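Local coordinates for protein leucyl-trna synthetase (Plasmodium falciparum, PDB 5FOC) that is the editing domain of a cytosolic leucyl-tRNA synthetase, a class I enzyme that attaches leucine to its tRNA, and probably hydrolyses wrongly charged aminoacyl-tRNA, at residues D20-S23 with I24-S28; T96-E99 with K100-D104; Y320-V323 with K324-K327. The protein carries 2 engineered substitutions. One frame throughout, in Å; residues are numbered along the deposited sequence.

Interaction 1 of 3, residues D20-S23 with I24-S28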
# COMPACT_ATOMS: atom_id res chain seq x y z
N ASP A 20 13.40 -12.00 1.03
CA ASP A 20 14.05 -10.67 1.10
C ASP A 20 13.37 -9.76 2.18
O ASP A 20 14.05 -9.01 2.88
CB ASP A 20 13.98 -9.95 -0.25
CG ASP A 20 14.88 -10.57 -1.31
OD1 ASP A 20 15.86 -11.31 -0.99
OD2 ASP A 20 14.61 -10.29 -2.50
N PHE A 21 12.05 -9.91 2.31
CA PHE A 21 11.36 -9.21 3.38
C PHE A 21 11.90 -9.64 4.76
O PHE A 21 12.13 -8.81 5.64
CB PHE A 21 9.84 -9.43 3.29
CG PHE A 21 9.01 -8.54 4.27
CD1 PHE A 21 8.77 -8.94 5.57
CD2 PHE A 21 8.54 -7.34 3.83
CE1 PHE A 21 8.07 -8.09 6.47
CE2 PHE A 21 7.80 -6.51 4.72
CZ PHE A 21 7.56 -6.91 6.00
N TYR A 22 12.06 -10.95 4.98
CA TYR A 22 12.68 -11.45 6.20
C TYR A 22 14.09 -10.85 6.46
O TYR A 22 14.44 -10.56 7.60
CB TYR A 22 12.80 -12.99 6.10
CG TYR A 22 13.48 -13.68 7.24
CD1 TYR A 22 13.14 -13.44 8.57
CD2 TYR A 22 14.48 -14.66 6.98
CE1 TYR A 22 13.78 -14.10 9.60
CE2 TYR A 22 15.09 -15.31 8.01
CZ TYR A 22 14.77 -15.05 9.30
OH TYR A 22 15.38 -15.71 10.34
N SER A 23 14.93 -10.74 5.42
CA SER A 23 16.26 -10.10 5.58
C SER A 23 16.12 -8.65 6.07
O SER A 23 16.82 -8.23 6.99
CB SER A 23 17.03 -10.08 4.27
OG SER A 23 17.21 -11.39 3.85
N ILE A 24 15.21 -7.92 5.42
CA ILE A 24 14.92 -6.54 5.82
C ILE A 24 14.47 -6.48 7.30
O ILE A 24 15.01 -5.70 8.08
CB ILE A 24 13.89 -5.86 4.88
CG1 ILE A 24 14.43 -5.68 3.45
CG2 ILE A 24 13.43 -4.50 5.45
CD1 ILE A 24 13.37 -5.40 2.41
N PHE A 25 13.58 -7.39 7.67
CA PHE A 25 13.04 -7.51 9.02
C PHE A 25 14.16 -7.72 10.03
O PHE A 25 14.30 -7.02 11.04
CB PHE A 25 11.94 -8.57 9.05
CG PHE A 25 11.31 -8.81 10.40
CD1 PHE A 25 11.93 -9.52 11.41
CD2 PHE A 25 10.06 -8.23 10.69
CE1 PHE A 25 11.34 -9.74 12.65
CE2 PHE A 25 9.48 -8.46 11.91
CZ PHE A 25 10.10 -9.14 12.91
N MET A 26 15.02 -8.74 9.80
CA MET A 26 16.06 -9.04 10.76
C MET A 26 17.15 -7.98 10.78
O MET A 26 17.76 -7.74 11.82
CB MET A 26 16.67 -10.46 10.47
CG MET A 26 15.66 -11.57 10.72
SD MET A 26 14.87 -11.55 12.36
CE MET A 26 16.27 -11.40 13.47
N ASN A 27 17.41 -7.33 9.64
CA ASN A 27 18.34 -6.20 9.62
C ASN A 27 17.86 -5.08 10.57
O ASN A 27 18.65 -4.53 11.34
CB ASN A 27 18.51 -5.61 8.19
CG ASN A 27 19.37 -6.49 7.30
OD1 ASN A 27 20.12 -7.32 7.78
ND2 ASN A 27 19.24 -6.31 5.98
N SER A 28 16.54 -4.85 10.56
CA SER A 28 15.90 -3.84 11.45
C SER A 28 15.94 -4.23 12.91
O SER A 28 16.24 -3.38 13.78
CB SER A 28 14.48 -3.56 10.98
OG SER A 28 14.56 -2.97 9.70
O HOH W 1 19.38 -9.76 7.05
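Two successive turns of the alpha-helix 18-35 meet here, residues 20-23 accepting through their carbonyl oxygens from the backbone NH groups four residues on, as from Met-26 N to Tyr-22 O at 2.9 Å with an N-H...O angle of 167°. The same i to i+4 spacing brings Tyr-22 and Met-26 together in a Met-aromatic contact on one flank of this helix of the editing domain. With its CG anti to the backbone N (chi1 177°), Tyr-22 brings CE1 of its ring close to Met-26, whose CG reaches that atom at 3.3 Å, a tight approach that is oblique to the ring. The bend of the methionine chain at chi2 sets SD 5.0 Å from the Tyr-22 ring centroid and 58° off the ring normal, while the same sulfur lies at the edge of the Phe-25 ring, in its plane. Phe-115 meets the rings of both Tyr-22 and Phe-25, whereas the buried Phe-21 packs on strands 120-127 and 146-152. Ile-24 touches the preceding turn through CG1, 3.4 Å from Asp-20 O, and rests on Phe-223 and Leu-226. The exposed flank is polar: one water donates both to Ser-23 O, at 3.0 Å, and to Asn-27 OD1, at 2.7 Å, tying the amide to a carbonyl that already accepts from Asn-27 N.

Interaction 2 of 3, residues T96-E99 with K100-D104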
# COMPACT_ATOMS: atom_id res chain seq x y z
N THR A 96 7.49 -4.54 20.20
CA THR A 96 7.01 -4.90 21.53
C THR A 96 8.02 -5.89 22.17
O THR A 96 8.39 -6.91 21.58
CB THR A 96 5.62 -5.52 21.43
OG1 THR A 96 4.69 -4.58 20.82
CG2 THR A 96 5.13 -6.00 22.81
N ASP A 97 8.50 -5.53 23.36
CA ASP A 97 9.45 -6.37 24.08
C ASP A 97 8.85 -7.73 24.44
O ASP A 97 7.65 -7.86 24.74
CB ASP A 97 9.93 -5.69 25.36
CG ASP A 97 10.76 -4.47 25.08
OD1 ASP A 97 10.18 -3.40 24.82
OD2 ASP A 97 12.00 -4.60 25.07
N PHE A 98 9.69 -8.74 24.39
CA PHE A 98 9.33 -10.09 24.80
C PHE A 98 9.63 -10.25 26.28
O PHE A 98 10.72 -9.93 26.74
CB PHE A 98 10.07 -11.14 23.97
CG PHE A 98 9.68 -11.13 22.53
CD1 PHE A 98 8.60 -11.86 22.10
CD2 PHE A 98 10.36 -10.34 21.62
CE1 PHE A 98 8.22 -11.84 20.75
CE2 PHE A 98 10.00 -10.30 20.28
CZ PHE A 98 8.92 -11.05 19.85
N GLU A 99 8.63 -10.74 27.01
CA GLU A 99 8.68 -10.96 28.44
C GLU A 99 9.45 -12.25 28.76
O GLU A 99 9.77 -13.08 27.85
CB GLU A 99 7.26 -11.05 29.00
CG GLU A 99 6.36 -9.84 28.71
CD GLU A 99 6.66 -8.63 29.57
OE1 GLU A 99 7.06 -8.80 30.74
OE2 GLU A 99 6.46 -7.50 29.08
N LYS A 100 9.75 -12.44 30.05
CA LYS A 100 10.77 -13.42 30.47
C LYS A 100 10.58 -14.84 29.89
O LYS A 100 11.55 -15.45 29.39
CB LYS A 100 10.88 -13.49 32.00
CG LYS A 100 12.27 -13.88 32.50
CD LYS A 100 12.43 -15.37 32.72
CE LYS A 100 13.80 -15.68 33.31
NZ LYS A 100 13.86 -17.04 33.91
N GLY A 101 9.34 -15.33 29.93
CA GLY A 101 9.00 -16.66 29.42
C GLY A 101 8.43 -16.71 28.01
O GLY A 101 7.75 -17.69 27.66
N GLU A 102 8.72 -15.69 27.20
CA GLU A 102 8.25 -15.61 25.82
C GLU A 102 9.34 -15.85 24.78
O GLU A 102 9.22 -15.40 23.62
CB GLU A 102 7.62 -14.25 25.55
CG GLU A 102 6.44 -13.98 26.45
CD GLU A 102 5.74 -12.70 26.10
OE1 GLU A 102 6.39 -11.72 25.70
OE2 GLU A 102 4.53 -12.65 26.26
N GLU A 103 10.39 -16.56 25.16
CA GLU A 103 11.45 -16.81 24.21
C GLU A 103 11.01 -17.69 23.04
O GLU A 103 11.47 -17.47 21.93
CB GLU A 103 12.70 -17.41 24.87
CG GLU A 103 13.97 -17.09 24.10
CD GLU A 103 14.51 -15.67 24.32
OE1 GLU A 103 14.05 -14.91 25.23
OE2 GLU A 103 15.45 -15.33 23.54
N ASP A 104 10.16 -18.68 23.29
CA ASP A 104 9.64 -19.55 22.21
C ASP A 104 8.87 -18.74 21.17
O ASP A 104 9.00 -19.01 19.96
CB ASP A 104 8.77 -20.71 22.76
CG ASP A 104 9.59 -21.80 23.52
OD1 ASP A 104 10.81 -21.99 23.27
OD2 ASP A 104 8.99 -22.49 24.38
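Glu-102 folds back over the type I beta turn that runs from Glu-99 to Glu-102, and its carboxylate takes the backbone NH of Glu-99. From the N-cap position of helix 103-109, its CB points back at the preceding residues and lies 3.4 Å from Glu-99 O, the carbonyl that closes the turn by accepting from Glu-102 N at 2.9 Å. CG comes next, 3.7 Å from the same oxygen. Because the chain is extended beyond CG (chi2 -174°), CD is carried past the carbonyl to a place beside Glu-99 N and CB. At the tip, OE1 accepts from Glu-99 N at 2.8 Å, with a nearly straight N-H...O angle of 168°, although the donor stands above the carboxylate plane. OE1 also touches Glu-99 CB and CG, both at 3.5 Å, and approaches CA of Phe-98; OE2 has looser contact with the same two carbons of Glu-99. The two glutamate side chains run side by side, yet Glu-99 OE2 stays 5.4 Å from Glu-102 OE1. Lys-172 NZ forms a salt bridge with OE1, which probably eases the proximity of the two like charges. Thus the surface turn ahead of helix 103-109 is tied to Lys-172 at the start of helix 172-178, while Phe-98 packs on Lys-106 and Ile-109 of helix 103-109 and Thr-96 pairs through its backbone with Ile-214, just before strand 216-219.

Interaction 3 of 3, residues Y320-V323 with K324-K327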
# COMPACT_ATOMS: atom_id res chain seq x y z
N TYR A 320 5.73 16.00 -8.98
CA TYR A 320 4.74 15.35 -8.12
C TYR A 320 4.55 16.13 -6.83
O TYR A 320 3.66 15.81 -6.06
CB TYR A 320 5.03 13.87 -7.87
CG TYR A 320 6.02 13.52 -6.78
CD1 TYR A 320 7.39 13.35 -7.04
CD2 TYR A 320 5.57 13.22 -5.51
CE1 TYR A 320 8.27 13.01 -6.02
CE2 TYR A 320 6.42 12.88 -4.49
CZ TYR A 320 7.78 12.75 -4.75
OH TYR A 320 8.61 12.40 -3.70
N LYS A 321 5.41 17.11 -6.59
CA LYS A 321 5.28 18.02 -5.45
C LYS A 321 4.74 19.41 -5.81
O LYS A 321 4.70 20.29 -4.94
CB LYS A 321 6.65 18.15 -4.77
CG LYS A 321 7.14 16.82 -4.20
CD LYS A 321 8.64 16.80 -3.93
CE LYS A 321 9.41 16.58 -5.22
NZ LYS A 321 10.85 16.46 -4.94
N ASP A 322 4.27 19.58 -7.04
CA ASP A 322 3.57 20.81 -7.48
C ASP A 322 2.38 21.11 -6.56
O ASP A 322 1.53 20.25 -6.34
CB ASP A 322 3.13 20.61 -8.94
CG ASP A 322 2.74 21.89 -9.65
OD1 ASP A 322 2.03 22.73 -9.04
OD2 ASP A 322 3.12 22.04 -10.84
N VAL A 323 2.31 22.33 -6.02
CA VAL A 323 1.20 22.74 -5.15
C VAL A 323 -0.18 22.66 -5.80
O VAL A 323 -1.19 22.58 -5.09
CB VAL A 323 1.39 24.18 -4.59
CG1 VAL A 323 2.63 24.26 -3.73
CG2 VAL A 323 1.36 25.24 -5.69
N LYS A 324 -0.23 22.73 -7.12
CA LYS A 324 -1.51 22.70 -7.80
C LYS A 324 -2.08 21.29 -7.92
O LYS A 324 -3.26 21.13 -8.22
CB LYS A 324 -1.43 23.44 -9.15
CG LYS A 324 -0.90 22.60 -10.28
CD LYS A 324 -0.40 23.41 -11.48
CE LYS A 324 0.51 22.54 -12.36
NZ LYS A 324 1.66 23.27 -12.99
N LEU A 325 -1.25 20.25 -7.69
CA LEU A 325 -1.73 18.86 -7.83
C LEU A 325 -2.88 18.50 -6.98
O LEU A 325 -3.78 17.79 -7.43
CB LEU A 325 -0.62 17.81 -7.57
CG LEU A 325 -0.06 17.22 -8.83
CD1 LEU A 325 0.16 18.30 -9.84
CD2 LEU A 325 1.25 16.54 -8.48
N GLN A 326 -2.90 18.98 -5.73
CA GLN A 326 -3.99 18.62 -4.83
C GLN A 326 -5.34 18.96 -5.44
O GLN A 326 -6.24 18.10 -5.44
CB GLN A 326 -3.82 19.25 -3.43
CG GLN A 326 -4.75 18.66 -2.36
CD GLN A 326 -4.77 17.12 -2.31
OE1 GLN A 326 -3.73 16.45 -2.50
NE2 GLN A 326 -5.94 16.55 -2.07
N LYS A 327 -5.47 20.18 -5.99
CA LYS A 327 -6.70 20.62 -6.69
C LYS A 327 -6.98 19.80 -7.96
O LYS A 327 -8.11 19.38 -8.21
CB LYS A 327 -6.63 22.11 -7.07
CG LYS A 327 -7.99 22.71 -7.44
CD LYS A 327 -7.93 23.48 -8.76
CE LYS A 327 -9.31 23.94 -9.22
NZ LYS A 327 -9.35 24.11 -10.70
O HOH W 2 -0.58 19.85 -4.26
O HOH W 3 -3.92 22.32 -5.14
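Asp-322 caps the turn that leads into helix 325-339, gripping Lys-324 by both its backbone and its side chain. One carboxylate oxygen, OD1, accepts from Lys-324 N at 3.0 Å on its anti side; the other, OD2, forms a salt bridge with Lys-324 NZ at 2.9 Å on its syn side. For this, Lys-324 places CG between its own backbone N and carbonyl carbon (chi1 83°), and the chain then passes over the carboxylate, with CE 3.1 Å from Asp-322 OD2. Lys-316 O and Ser-318 N add to the polar cluster, the first accepting from the lysine NZ and the second donating to OD2. A type I beta turn, closed by Leu-325 N to Asp-322 O, underlies the cap. On the packed side, Tyr-320 rests on Ala-267 and Cys-268 of helix 263-274, while its OH bonds to Thr-244. The solvent side is looser, and waters bridge the carbonyls of Asp-322 and Val-323 to NH groups further on: one donates to Asp-322 O, which also accepts from Leu-325 N, and accepts from Gln-326 N, and a second joins Val-323 O, at 2.7 Å, to Lys-327 N, at 2.8 Å.

How the interactions relate
Along the chain the three contacts come in series, all within the editing domain. Interaction 1 lies inside helix 18-35, whereas interactions 2 and 3 form the entries to helices 103-109 and 325-339. Interactions 1 and 2 are on the same side of the chain's centre, with their own centres 20 Å apart and nearest atoms about 7 Å apart; their helices follow each other in the chain, with the unmodelled residues 38-92 between them. Interaction 3 is remote, its centre 34 Å from that of interaction 1 and 47 Å from that of interaction 2, across the chain's centre from the latter. The contacts therefore belong to separate helices of one domain and do not build a common site.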